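Local coordinates for phenylacetic acid degradation protein PaaI (Thermus thermophilus HB8, PDB 1WLU) that probably hydrolyses acyl-CoA thioesters as a hot dog-fold thioesterase linked to phenylacetic acid degradation, at residues Y96-V101 with A108-T113; L14-G19 with S55-P60; V22-V27 with R79-A84; E7-K12 with G40-A45. One frame throughout, in Å; residues are numbered along the deposited sequence.

Interaction 1. Residues Y96-V101 with A108-T113; sequences YRVEVV and ALFTGT
V98 and F110 form a hydrogen-bonded pair at the middle of an antiparallel hairpin, exchanging two backbone bonds: V98 N to F110 O and F110 N to V98 O, both 2.8 Å. The same double exchange joins Y96 to G112, where Y96 N reaches G112 O at 2.9 Å. At the other end V100 N donates to A108 O at 2.9 Å, while the return bond from A108 N to V100 O is weak at 3.3 Å. Between these pairs, R97 and E99 turn their N-H groups to the other neighbour, strand 79-89, and L109 bonds to D69 of strand 61-70. F110 O also receives a CA-H contact from R97. Among the side chains, Y96 OH makes a weak hydrogen bond to E86, and T113 OG1 bonds to T95 OG1.

On the side of V98 and F110 the contact is apolar. With CG of F110 anti to its own N (chi1 172°), the ring lies alongside V98, CD1 meeting V98 CG2 at 3.6 Å. On the other side, L109 CD1 lies against R97 CG at 3.8 Å. Leaving only a methyl group, an alanine at F110 would probably open a gap beside V98 and take the aromatic partner from F51 and Y44.

Helix 40-56, the sausage of the hot dog fold, covers the F110 side through A47, F51 and Y44; the R97 and L109 side packs on a second subunit, R97 meeting R97 of that chain.

Interaction 2. Residues L14-G19 with S55-P60; sequences LHLAPG and SNTRGP
The backbones of P18 and T57 come within 5.5 Å (CA to CA) where the turn after strand 12-17 passes the type I turn N56-G59 that follows on helix 40-56. G19, at positive phi (77°), donates its N-H to T57 OG1 at 2.8 Å in a nearly straight bond of 165°. That hydroxyl sits between the backbone N and carbonyl carbon of T57 (chi1 59°), where it is also hydrogen-bonded to A54 O of the last helical turn. The other branch of T57, CG2, lies against L16 CD1 at 3.6 Å and against A17 O.

R58 folds back at chi2 and lays one face of its guanidinium over the P18-G19 peptide, with G19 N 3.6 Å above the plane. Its NH1 touches P18 CB at 3.5 Å. A side chain on G19 would run into R58 NH2, so the close approach of peptide and guanidinium depends on the glycine.

Of the polar groups here, the T57 hydroxyl alone bonds across the contact, tying the P18-G19 turn of the 12-17/20-26 hairpin to the end of helix 40-56. The charge of R58 is met by a salt bridge from NE to E86, while one face of the guanidinium covers the P18-G19 peptide.

Interaction 3. Residues V22-V27 with R79-A84; sequences VVAGEV and RVEARA
Backbone hydrogen bonds join V23 to A82 and G25 to V80 as two antiparallel hydrogen-bonded pairs, strand axes 4.6 Å apart. V23 N donates to A82 O at 3.0 Å and A82 N returns to V23 O; V80 N to G25 O, at 2.9 Å, is almost straight at 177°. CA-H contacts add to this ladder, the shortest from V22 CA to A82 O at 3.2 Å.

Aliphatic packing comes next. A24 CB rests on E81 CG at 3.7 Å, while V22 CG1 lies near E81 OE1 and CG2 beside R83 CG. On the opposite face V80 CG1 lies against the G25 carbonyl, and V23, V80 and A82 pack on L46 of helix 40-56.

Charged groups share the V22 and A24 face. E26 runs out extended, CG anti to N (chi1 -175°), and R79 bends at chi2, which brings the guanidinium under the carboxylate, their planes 80° apart. They pair by charge alone, since no N-H points at OE1, whose position is less sure. E81 OE1 lies in plane at the edge of the R83 guanidinium, a salt bridge with weak hydrogen bonds. A glutamine in place of E26 would probably leave the R79 charge without this counter-charge.

R79, E81 and R83 alternate in charge along one strand and E26 adds an acid across from R79, so the charges probably offset one another beside V22 and A24.

Interaction 4. Residues E7-K12 with G40-A45; sequences EALGLK and GGFLYA
This is a buried apolar contact in which the turn following the short N-terminal helix 4-8 leans on the first turns of helix 40-56, the central helix of the hot dog fold. Two leucines of the turn, L9 and L11, meet F42 and A45, which lie one helical turn apart on the same side of the helix.

L9 has its CG beside the backbone N (chi1 -66°) and divides its methyls between the two partners: CD1 presses on A45 CB at 3.6 Å, while CD2 approaches F42 CD1 at 4.1 Å. The L9 and F42 side chains run antiparallel, flank to flank. F42 turns its ring out from the helix (CG anti to N, chi1 173°), so that L9 O lies at the ring edge, near its plane, 4.1 Å from CE1. L11 CD2 reaches the same CE1 obliquely at 4.2 Å. G10, at positive phi (76°), takes part in a Schellman motif, with its N bonded to E7 O at 3.0 Å; the reversal is consistent with L9 and L11 both facing helix 40-56.

F42 is also stacked with H31, and F5 of a third subunit packs on both L9 and F42. Dispersion and the exclusion of water therefore hold the turn to the helix, with L9 O merely lying near the ring edge.

How the interactions relate
Interactions 1 and 3 are neighbours in one sheet: E99 O meets R83 N, and V101 N meets E81 O, each a probable hydrogen bond of 2.8 Å. Interaction 2 continues that sheet outward, L14 N meeting V22 O at 2.8 Å, and its R58 packs on Y96 of interaction 1. Interaction 4 joins the sheet through K12 O and A24 N, while its Y44 meets F110 of interaction 1. Interactions 2 and 4 lie toward the two ends of helix 40-56, centres 18 Å apart. Interactions 1 and 4 both border residues seen to bind CoA: L109 and A108 lie about 4 Å from the F71 and Y70 side chains, and G40 O bonds to Y70 OH.

Interaction 1. Residues Y96-V101 with A108-T113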
loop_
_atom_site.group_PDB
_atom_site.type_symbol
_atom_site.label_atom_id
_atom_site.label_comp_id
_atom_site.label_asym_id
_atom_site.label_seq_id
_atom_site.Cartn_x
_atom_site.Cartn_y
_atom_site.Cartn_z
ATOM N N TYR A 96 1.641 -12.425 1.030
ATOM C CA TYR A 96 3.024 -12.761 1.340
ATOM C C TYR A 96 3.846 -11.548 1.729
ATOM O O TYR A 96 3.592 -10.436 1.263
ATOM C CB TYR A 96 3.688 -13.422 0.122
ATOM C CG TYR A 96 2.999 -14.686 -0.315
ATOM C CD1 TYR A 96 1.778 -14.641 -0.990
ATOM C CD2 TYR A 96 3.501 -15.931 0.058
ATOM C CE1 TYR A 96 1.066 -15.804 -1.266
ATOM C CE2 TYR A 96 2.797 -17.101 -0.212
ATOM C CZ TYR A 96 1.579 -17.027 -0.866
ATOM O OH TYR A 96 0.843 -18.171 -1.071
ATOM N N ARG A 97 4.827 -11.776 2.594
ATOM C CA ARG A 97 5.752 -10.735 3.014
ATOM C C ARG A 97 7.088 -11.107 2.389
ATOM O O ARG A 97 7.516 -12.260 2.471
ATOM C CB ARG A 97 5.909 -10.692 4.536
ATOM C CG ARG A 97 7.192 -9.976 4.966
ATOM C CD ARG A 97 7.263 -9.686 6.455
ATOM N NE ARG A 97 7.027 -10.864 7.281
ATOM C CZ ARG A 97 5.868 -11.145 7.871
ATOM N NH1 ARG A 97 4.831 -10.328 7.729
ATOM N NH2 ARG A 97 5.749 -12.242 8.605
ATOM N N VAL A 98 7.738 -10.139 1.758
ATOM C CA VAL A 98 9.023 -10.391 1.133
ATOM C C VAL A 98 10.066 -9.408 1.639
ATOM O O VAL A 98 9.965 -8.201 1.409
ATOM C CB VAL A 98 8.936 -10.279 -0.407
ATOM C CG1 VAL A 98 10.271 -10.668 -1.031
ATOM C CG2 VAL A 98 7.828 -11.182 -0.938
ATOM N N GLU A 99 11.059 -9.927 2.348
ATOM C CA GLU A 99 12.131 -9.094 2.866
ATOM C C GLU A 99 13.269 -9.053 1.855
ATOM O O GLU A 99 13.727 -10.094 1.382
ATOM C CB GLU A 99 12.635 -9.648 4.200
ATOM C CG GLU A 99 11.703 -9.363 5.368
ATOM C CD GLU A 99 12.193 -9.958 6.672
ATOM O OE1 GLU A 99 13.414 -10.183 6.802
ATOM O OE2 GLU A 99 11.355 -10.187 7.571
ATOM N N VAL A 100 13.701 -7.847 1.507
ATOM C CA VAL A 100 14.802 -7.667 0.565
ATOM C C VAL A 100 16.019 -7.361 1.428
ATOM O O VAL A 100 16.065 -6.342 2.124
ATOM C CB VAL A 100 14.509 -6.515 -0.417
ATOM C CG1 VAL A 100 15.649 -6.368 -1.411
ATOM C CG2 VAL A 100 13.206 -6.800 -1.158
ATOM N N VAL A 101 16.996 -8.261 1.377
ATOM C CA VAL A 101 18.190 -8.166 2.202
ATOM C C VAL A 101 19.503 -8.154 1.432
ATOM O O VAL A 101 19.653 -8.842 0.424
ATOM C CB VAL A 101 18.221 -9.358 3.194
ATOM C CG1 VAL A 101 19.420 -9.252 4.119
ATOM C CG2 VAL A 101 16.922 -9.405 3.989
ATOM N N ALA A 108 14.631 -3.353 1.883
ATOM C CA ALA A 108 13.254 -3.011 1.543
ATOM C C ALA A 108 12.305 -4.087 2.039
ATOM O O ALA A 108 12.720 -5.206 2.343
ATOM C CB ALA A 108 13.110 -2.849 0.027
ATOM N N LEU A 109 11.029 -3.729 2.125
ATOM C CA LEU A 109 9.987 -4.650 2.562
ATOM C C LEU A 109 8.870 -4.619 1.530
ATOM O O LEU A 109 8.346 -3.554 1.198
ATOM C CB LEU A 109 9.429 -4.231 3.923
ATOM C CG LEU A 109 8.266 -5.085 4.440
ATOM C CD1 LEU A 109 8.764 -6.485 4.759
ATOM C CD2 LEU A 109 7.665 -4.441 5.682
ATOM N N PHE A 110 8.506 -5.796 1.038
ATOM C CA PHE A 110 7.459 -5.947 0.036
ATOM C C PHE A 110 6.305 -6.723 0.665
ATOM O O PHE A 110 6.515 -7.706 1.371
ATOM C CB PHE A 110 8.067 -6.682 -1.174
ATOM C CG PHE A 110 7.080 -7.098 -2.236
ATOM C CD1 PHE A 110 6.176 -8.134 -2.007
ATOM C CD2 PHE A 110 7.128 -6.521 -3.504
ATOM C CE1 PHE A 110 5.342 -8.592 -3.029
ATOM C CE2 PHE A 110 6.298 -6.974 -4.529
ATOM C CZ PHE A 110 5.407 -8.012 -4.289
ATOM N N THR A 111 5.088 -6.248 0.432
ATOM C CA THR A 111 3.890 -6.892 0.954
ATOM C C THR A 111 2.962 -7.048 -0.243
ATOM O O THR A 111 2.622 -6.062 -0.892
ATOM C CB THR A 111 3.205 -6.008 2.018
ATOM O OG1 THR A 111 4.173 -5.590 2.990
ATOM C CG2 THR A 111 2.097 -6.785 2.720
ATOM N N GLY A 112 2.552 -8.273 -0.550
ATOM C CA GLY A 112 1.692 -8.458 -1.704
ATOM C C GLY A 112 0.584 -9.474 -1.546
ATOM O O GLY A 112 0.715 -10.444 -0.801
ATOM N N THR A 113 -0.516 -9.236 -2.251
ATOM C CA THR A 113 -1.663 -10.127 -2.216
ATOM C C THR A 113 -1.984 -10.589 -3.626
ATOM O O THR A 113 -1.978 -9.795 -4.569
ATOM C CB THR A 113 -2.887 -9.419 -1.618
ATOM O OG1 THR A 113 -2.636 -9.150 -0.235
ATOM C CG2 THR A 113 -4.135 -10.289 -1.747
#

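Interaction 2. Residues L14-G19 with S55-P60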
loop_
_atom_site.group_PDB
_atom_site.type_symbol
_atom_site.label_atom_id
_atom_site.label_comp_id
_atom_site.label_asym_id
_atom_site.label_seq_id
_atom_site.Cartn_x
_atom_site.Cartn_y
_atom_site.Cartn_z
ATOM N N LEU A 14 17.211 -19.394 -4.764
ATOM C CA LEU A 14 18.023 -19.999 -3.716
ATOM C C LEU A 14 17.193 -20.939 -2.854
ATOM O O LEU A 14 17.738 -21.736 -2.091
ATOM C CB LEU A 14 18.663 -18.926 -2.831
ATOM C CG LEU A 14 19.585 -17.920 -3.525
ATOM C CD1 LEU A 14 20.275 -17.076 -2.463
ATOM C CD2 LEU A 14 20.618 -18.643 -4.380
ATOM N N HIS A 15 15.873 -20.838 -2.965
ATOM C CA HIS A 15 14.997 -21.714 -2.203
ATOM C C HIS A 15 13.568 -21.647 -2.711
ATOM O O HIS A 15 13.086 -20.592 -3.119
ATOM C CB HIS A 15 15.033 -21.358 -0.712
ATOM C CG HIS A 15 14.530 -22.453 0.179
ATOM N ND1 HIS A 15 13.204 -22.582 0.531
ATOM C CD2 HIS A 15 15.175 -23.492 0.760
ATOM C CE1 HIS A 15 13.053 -23.653 1.291
ATOM N NE2 HIS A 15 14.234 -24.223 1.444
ATOM N N LEU A 16 12.904 -22.796 -2.715
ATOM C CA LEU A 16 11.513 -22.872 -3.128
ATOM C C LEU A 16 10.900 -24.047 -2.393
ATOM O O LEU A 16 11.399 -25.169 -2.471
ATOM C CB LEU A 16 11.381 -23.071 -4.639
ATOM C CG LEU A 16 9.938 -23.028 -5.160
ATOM C CD1 LEU A 16 9.318 -21.664 -4.869
ATOM C CD2 LEU A 16 9.920 -23.305 -6.656
ATOM N N ALA A 17 9.831 -23.773 -1.659
ATOM C CA ALA A 17 9.126 -24.791 -0.895
ATOM C C ALA A 17 7.686 -24.316 -0.786
ATOM O O ALA A 17 7.375 -23.186 -1.156
ATOM C CB ALA A 17 9.750 -24.938 0.487
ATOM N N PRO A 18 6.784 -25.168 -0.285
ATOM C CA PRO A 18 5.386 -24.748 -0.169
ATOM C C PRO A 18 5.208 -23.425 0.576
ATOM O O PRO A 18 5.565 -23.309 1.750
ATOM C CB PRO A 18 4.738 -25.921 0.557
ATOM C CG PRO A 18 5.533 -27.093 0.046
ATOM C CD PRO A 18 6.948 -26.572 0.135
ATOM N N GLY A 19 4.676 -22.431 -0.131
ATOM C CA GLY A 19 4.425 -21.123 0.455
ATOM C C GLY A 19 5.609 -20.191 0.653
ATOM O O GLY A 19 5.445 -19.113 1.229
ATOM N N SER A 55 3.915 -17.748 -4.049
ATOM C CA SER A 55 2.470 -17.840 -4.186
ATOM C C SER A 55 2.014 -18.941 -5.136
ATOM O O SER A 55 1.013 -19.610 -4.879
ATOM C CB SER A 55 1.887 -16.490 -4.630
ATOM O OG SER A 55 2.414 -16.069 -5.878
ATOM N N ASN A 56 2.749 -19.149 -6.222
ATOM C CA ASN A 56 2.350 -20.167 -7.178
ATOM C C ASN A 56 2.600 -21.601 -6.732
ATOM O O ASN A 56 2.158 -22.537 -7.394
ATOM C CB ASN A 56 2.980 -19.873 -8.542
ATOM C CG ASN A 56 2.198 -18.819 -9.314
ATOM O OD1 ASN A 56 1.303 -19.141 -10.099
ATOM N ND2 ASN A 56 2.510 -17.550 -9.070
ATOM N N THR A 57 3.287 -21.785 -5.608
ATOM C CA THR A 57 3.500 -23.142 -5.101
ATOM C C THR A 57 2.159 -23.656 -4.579
ATOM O O THR A 57 1.997 -24.852 -4.343
ATOM C CB THR A 57 4.507 -23.203 -3.927
ATOM O OG1 THR A 57 4.033 -22.393 -2.841
ATOM C CG2 THR A 57 5.879 -22.734 -4.369
ATOM N N ARG A 58 1.203 -22.747 -4.392
ATOM C CA ARG A 58 -0.125 -23.112 -3.894
ATOM C C ARG A 58 -1.124 -23.289 -5.031
ATOM O O ARG A 58 -2.270 -23.682 -4.806
ATOM C CB ARG A 58 -0.665 -22.029 -2.953
ATOM C CG ARG A 58 0.216 -21.697 -1.763
ATOM C CD ARG A 58 0.508 -22.925 -0.919
ATOM N NE ARG A 58 1.027 -22.559 0.394
ATOM C CZ ARG A 58 1.470 -23.431 1.293
ATOM N NH1 ARG A 58 1.465 -24.729 1.020
ATOM N NH2 ARG A 58 1.902 -23.007 2.472
ATOM N N GLY A 59 -0.685 -22.991 -6.247
ATOM C CA GLY A 59 -1.556 -23.088 -7.403
ATOM C C GLY A 59 -1.471 -21.785 -8.174
ATOM O O GLY A 59 -0.933 -20.806 -7.655
ATOM N N PRO A 60 -1.988 -21.732 -9.408
ATOM C CA PRO A 60 -1.946 -20.514 -10.223
ATOM C C PRO A 60 -2.479 -19.291 -9.488
ATOM O O PRO A 60 -3.575 -19.318 -8.929
ATOM C CB PRO A 60 -2.799 -20.882 -11.433
ATOM C CG PRO A 60 -2.538 -22.355 -11.574
ATOM C CD PRO A 60 -2.637 -22.832 -10.145
#

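Interaction 3. Residues V22-V27 with R79-A84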
loop_
_atom_site.group_PDB
_atom_site.type_symbol
_atom_site.label_atom_id
_atom_site.label_comp_id
_atom_site.label_asym_id
_atom_site.label_seq_id
_atom_site.Cartn_x
_atom_site.Cartn_y
_atom_site.Cartn_z
ATOM N N VAL A 22 13.071 -17.883 -2.099
ATOM C CA VAL A 22 14.143 -16.907 -1.971
ATOM C C VAL A 22 14.746 -16.754 -3.359
ATOM O O VAL A 22 15.105 -17.745 -4.002
ATOM C CB VAL A 22 15.255 -17.362 -0.997
ATOM C CG1 VAL A 22 16.380 -16.329 -0.984
ATOM C CG2 VAL A 22 14.691 -17.540 0.405
ATOM N N VAL A 23 14.825 -15.513 -3.826
ATOM C CA VAL A 23 15.388 -15.194 -5.132
ATOM C C VAL A 23 16.545 -14.240 -4.891
ATOM O O VAL A 23 16.443 -13.330 -4.068
ATOM C CB VAL A 23 14.338 -14.528 -6.049
ATOM C CG1 VAL A 23 14.988 -14.054 -7.343
ATOM C CG2 VAL A 23 13.225 -15.521 -6.358
ATOM N N ALA A 24 17.648 -14.452 -5.599
ATOM C CA ALA A 24 18.823 -13.612 -5.422
ATOM C C ALA A 24 19.332 -13.041 -6.730
ATOM O O ALA A 24 19.077 -13.579 -7.809
ATOM C CB ALA A 24 19.932 -14.412 -4.748
ATOM N N GLY A 25 20.062 -11.940 -6.622
ATOM C CA GLY A 25 20.621 -11.312 -7.799
ATOM C C GLY A 25 21.731 -10.366 -7.401
ATOM O O GLY A 25 22.008 -10.180 -6.218
ATOM N N GLU A 26 22.385 -9.786 -8.395
ATOM C CA GLU A 26 23.452 -8.835 -8.141
ATOM C C GLU A 26 23.102 -7.581 -8.921
ATOM O O GLU A 26 22.618 -7.666 -10.049
ATOM C CB GLU A 26 24.801 -9.383 -8.619
ATOM C CG GLU A 26 25.979 -8.480 -8.270
ATOM C CD GLU A 26 27.311 -9.037 -8.737
ATOM O OE1 GLU A 26 27.616 -10.202 -8.411
ATOM O OE2 GLU A 26 28.056 -8.307 -9.423
ATOM N N VAL A 27 23.323 -6.422 -8.315
ATOM C CA VAL A 27 23.037 -5.165 -8.990
ATOM C C VAL A 27 24.125 -4.936 -10.033
ATOM O O VAL A 27 25.296 -4.766 -9.692
ATOM C CB VAL A 27 23.023 -3.983 -7.997
ATOM C CG1 VAL A 27 22.739 -2.685 -8.741
ATOM C CG2 VAL A 27 21.966 -4.217 -6.924
ATOM N N ARG A 79 25.065 -7.647 -3.653
ATOM C CA ARG A 79 24.395 -8.939 -3.734
ATOM C C ARG A 79 23.126 -8.762 -2.912
ATOM O O ARG A 79 23.186 -8.359 -1.749
ATOM C CB ARG A 79 25.264 -10.037 -3.114
ATOM C CG ARG A 79 26.500 -10.407 -3.922
ATOM C CD ARG A 79 26.125 -11.159 -5.191
ATOM N NE ARG A 79 27.295 -11.722 -5.861
ATOM C CZ ARG A 79 27.240 -12.487 -6.947
ATOM N NH1 ARG A 79 26.069 -12.786 -7.493
ATOM N NH2 ARG A 79 28.358 -12.957 -7.487
ATOM N N VAL A 80 21.981 -9.061 -3.510
ATOM C CA VAL A 80 20.714 -8.888 -2.817
ATOM C C VAL A 80 19.823 -10.120 -2.932
ATOM O O VAL A 80 19.882 -10.855 -3.918
ATOM C CB VAL A 80 19.985 -7.640 -3.375
ATOM C CG1 VAL A 80 19.706 -7.825 -4.854
ATOM C CG2 VAL A 80 18.708 -7.374 -2.597
ATOM N N GLU A 81 19.005 -10.337 -1.906
ATOM C CA GLU A 81 18.085 -11.469 -1.851
ATOM C C GLU A 81 16.688 -11.004 -1.470
ATOM O O GLU A 81 16.530 -10.022 -0.744
ATOM C CB GLU A 81 18.536 -12.477 -0.790
ATOM C CG GLU A 81 19.692 -13.372 -1.165
ATOM C CD GLU A 81 20.145 -14.217 0.012
ATOM O OE1 GLU A 81 19.320 -14.468 0.921
ATOM O OE2 GLU A 81 21.321 -14.635 0.027
ATOM N N ALA A 82 15.682 -11.717 -1.961
ATOM C CA ALA A 82 14.291 -11.427 -1.628
ATOM C C ALA A 82 13.748 -12.719 -1.024
ATOM O O ALA A 82 13.704 -13.760 -1.688
ATOM C CB ALA A 82 13.507 -11.044 -2.868
ATOM N N ARG A 83 13.361 -12.647 0.246
ATOM C CA ARG A 83 12.851 -13.799 0.982
ATOM C C ARG A 83 11.349 -13.686 1.190
ATOM O O ARG A 83 10.885 -12.853 1.971
ATOM C CB ARG A 83 13.565 -13.886 2.330
ATOM C CG ARG A 83 15.079 -13.875 2.194
ATOM C CD ARG A 83 15.761 -13.603 3.516
ATOM N NE ARG A 83 17.214 -13.594 3.373
ATOM C CZ ARG A 83 18.056 -13.321 4.363
ATOM N NH1 ARG A 83 17.589 -13.034 5.569
ATOM N NH2 ARG A 83 19.366 -13.346 4.147
ATOM N N ALA A 84 10.595 -14.534 0.495
ATOM C CA ALA A 84 9.140 -14.518 0.577
ATOM C C ALA A 84 8.582 -15.579 1.513
ATOM O O ALA A 84 8.966 -16.747 1.444
ATOM C CB ALA A 84 8.545 -14.697 -0.819
#

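Interaction 4. Residues E7-K12 with G40-A45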
loop_
_atom_site.group_PDB
_atom_site.type_symbol
_atom_site.label_atom_id
_atom_site.label_comp_id
_atom_site.label_asym_id
_atom_site.label_seq_id
_atom_site.Cartn_x
_atom_site.Cartn_y
_atom_site.Cartn_z
ATOM N N GLU A 7 15.453 -14.246 -15.937
ATOM C CA GLU A 7 16.673 -14.631 -16.631
ATOM C C GLU A 7 17.410 -13.398 -17.155
ATOM O O GLU A 7 18.629 -13.287 -17.012
ATOM C CB GLU A 7 16.337 -15.577 -17.785
ATOM C CG GLU A 7 17.543 -16.058 -18.571
ATOM C CD GLU A 7 17.163 -17.027 -19.671
ATOM O OE1 GLU A 7 16.715 -18.145 -19.348
ATOM O OE2 GLU A 7 17.305 -16.667 -20.860
ATOM N N ALA A 8 16.665 -12.468 -17.744
ATOM C CA ALA A 8 17.262 -11.250 -18.285
ATOM C C ALA A 8 17.919 -10.401 -17.198
ATOM O O ALA A 8 18.914 -9.722 -17.453
ATOM C CB ALA A 8 16.206 -10.434 -19.020
ATOM N N LEU A 9 17.361 -10.442 -15.990
ATOM C CA LEU A 9 17.899 -9.677 -14.868
ATOM C C LEU A 9 19.012 -10.412 -14.125
ATOM O O LEU A 9 19.615 -9.861 -13.204
ATOM C CB LEU A 9 16.779 -9.327 -13.883
ATOM C CG LEU A 9 15.693 -8.377 -14.387
ATOM C CD1 LEU A 9 14.652 -8.167 -13.294
ATOM C CD2 LEU A 9 16.317 -7.051 -14.790
ATOM N N GLY A 10 19.269 -11.657 -14.523
ATOM C CA GLY A 10 20.312 -12.448 -13.890
ATOM C C GLY A 10 19.936 -13.001 -12.528
ATOM O O GLY A 10 20.805 -13.303 -11.711
ATOM N N LEU A 11 18.639 -13.149 -12.284
ATOM C CA LEU A 11 18.168 -13.651 -11.000
ATOM C C LEU A 11 18.238 -15.170 -10.909
ATOM O O LEU A 11 18.140 -15.874 -11.917
ATOM C CB LEU A 11 16.731 -13.183 -10.755
ATOM C CG LEU A 11 16.494 -11.677 -10.909
ATOM C CD1 LEU A 11 15.059 -11.351 -10.510
ATOM C CD2 LEU A 11 17.478 -10.900 -10.045
ATOM N N LYS A 12 18.416 -15.664 -9.688
ATOM C CA LYS A 12 18.496 -17.097 -9.438
ATOM C C LYS A 12 17.650 -17.442 -8.222
ATOM O O LYS A 12 17.414 -16.595 -7.361
ATOM C CB LYS A 12 19.945 -17.512 -9.188
ATOM C CG LYS A 12 20.870 -17.228 -10.362
ATOM C CD LYS A 12 22.298 -17.637 -10.059
ATOM C CE LYS A 12 23.215 -17.318 -11.229
ATOM N NZ LYS A 12 24.620 -17.733 -10.964
ATOM N N GLY A 40 14.500 1.309 -8.496
ATOM C CA GLY A 40 13.427 0.752 -7.690
ATOM C C GLY A 40 12.745 -0.410 -8.384
ATOM O O GLY A 40 12.249 -1.335 -7.734
ATOM N N GLY A 41 12.714 -0.357 -9.712
ATOM C CA GLY A 41 12.092 -1.411 -10.491
ATOM C C GLY A 41 12.875 -2.707 -10.448
ATOM O O GLY A 41 12.301 -3.788 -10.581
ATOM N N PHE A 42 14.190 -2.609 -10.277
ATOM C CA PHE A 42 15.006 -3.813 -10.202
ATOM C C PHE A 42 14.761 -4.487 -8.858
ATOM O O PHE A 42 14.562 -5.701 -8.792
ATOM C CB PHE A 42 16.494 -3.486 -10.341
ATOM C CG PHE A 42 17.386 -4.669 -10.105
ATOM C CD1 PHE A 42 17.486 -5.681 -11.054
ATOM C CD2 PHE A 42 18.075 -4.806 -8.905
ATOM C CE1 PHE A 42 18.257 -6.817 -10.809
ATOM C CE2 PHE A 42 18.849 -5.938 -8.650
ATOM C CZ PHE A 42 18.938 -6.944 -9.604
ATOM N N LEU A 43 14.779 -3.700 -7.785
ATOM C CA LEU A 43 14.549 -4.249 -6.456
ATOM C C LEU A 43 13.136 -4.810 -6.363
ATOM O O LEU A 43 12.915 -5.864 -5.766
ATOM C CB LEU A 43 14.778 -3.175 -5.390
ATOM C CG LEU A 43 16.216 -2.643 -5.332
ATOM C CD1 LEU A 43 16.317 -1.574 -4.260
ATOM C CD2 LEU A 43 17.188 -3.786 -5.047
ATOM N N TYR A 44 12.175 -4.114 -6.961
ATOM C CA TYR A 44 10.803 -4.599 -6.945
ATOM C C TYR A 44 10.700 -5.894 -7.747
ATOM O O TYR A 44 10.055 -6.845 -7.311
ATOM C CB TYR A 44 9.847 -3.550 -7.520
ATOM C CG TYR A 44 8.398 -3.996 -7.547
ATOM C CD1 TYR A 44 7.909 -4.796 -8.583
ATOM C CD2 TYR A 44 7.521 -3.626 -6.531
ATOM C CE1 TYR A 44 6.579 -5.214 -8.603
ATOM C CE2 TYR A 44 6.194 -4.038 -6.539
ATOM C CZ TYR A 44 5.728 -4.827 -7.576
ATOM O OH TYR A 44 4.407 -5.218 -7.582
ATOM N N ALA A 45 11.338 -5.938 -8.915
ATOM C CA ALA A 45 11.294 -7.138 -9.746
ATOM C C ALA A 45 11.824 -8.339 -8.969
ATOM O O ALA A 45 11.295 -9.446 -9.079
ATOM C CB ALA A 45 12.111 -6.929 -11.014
#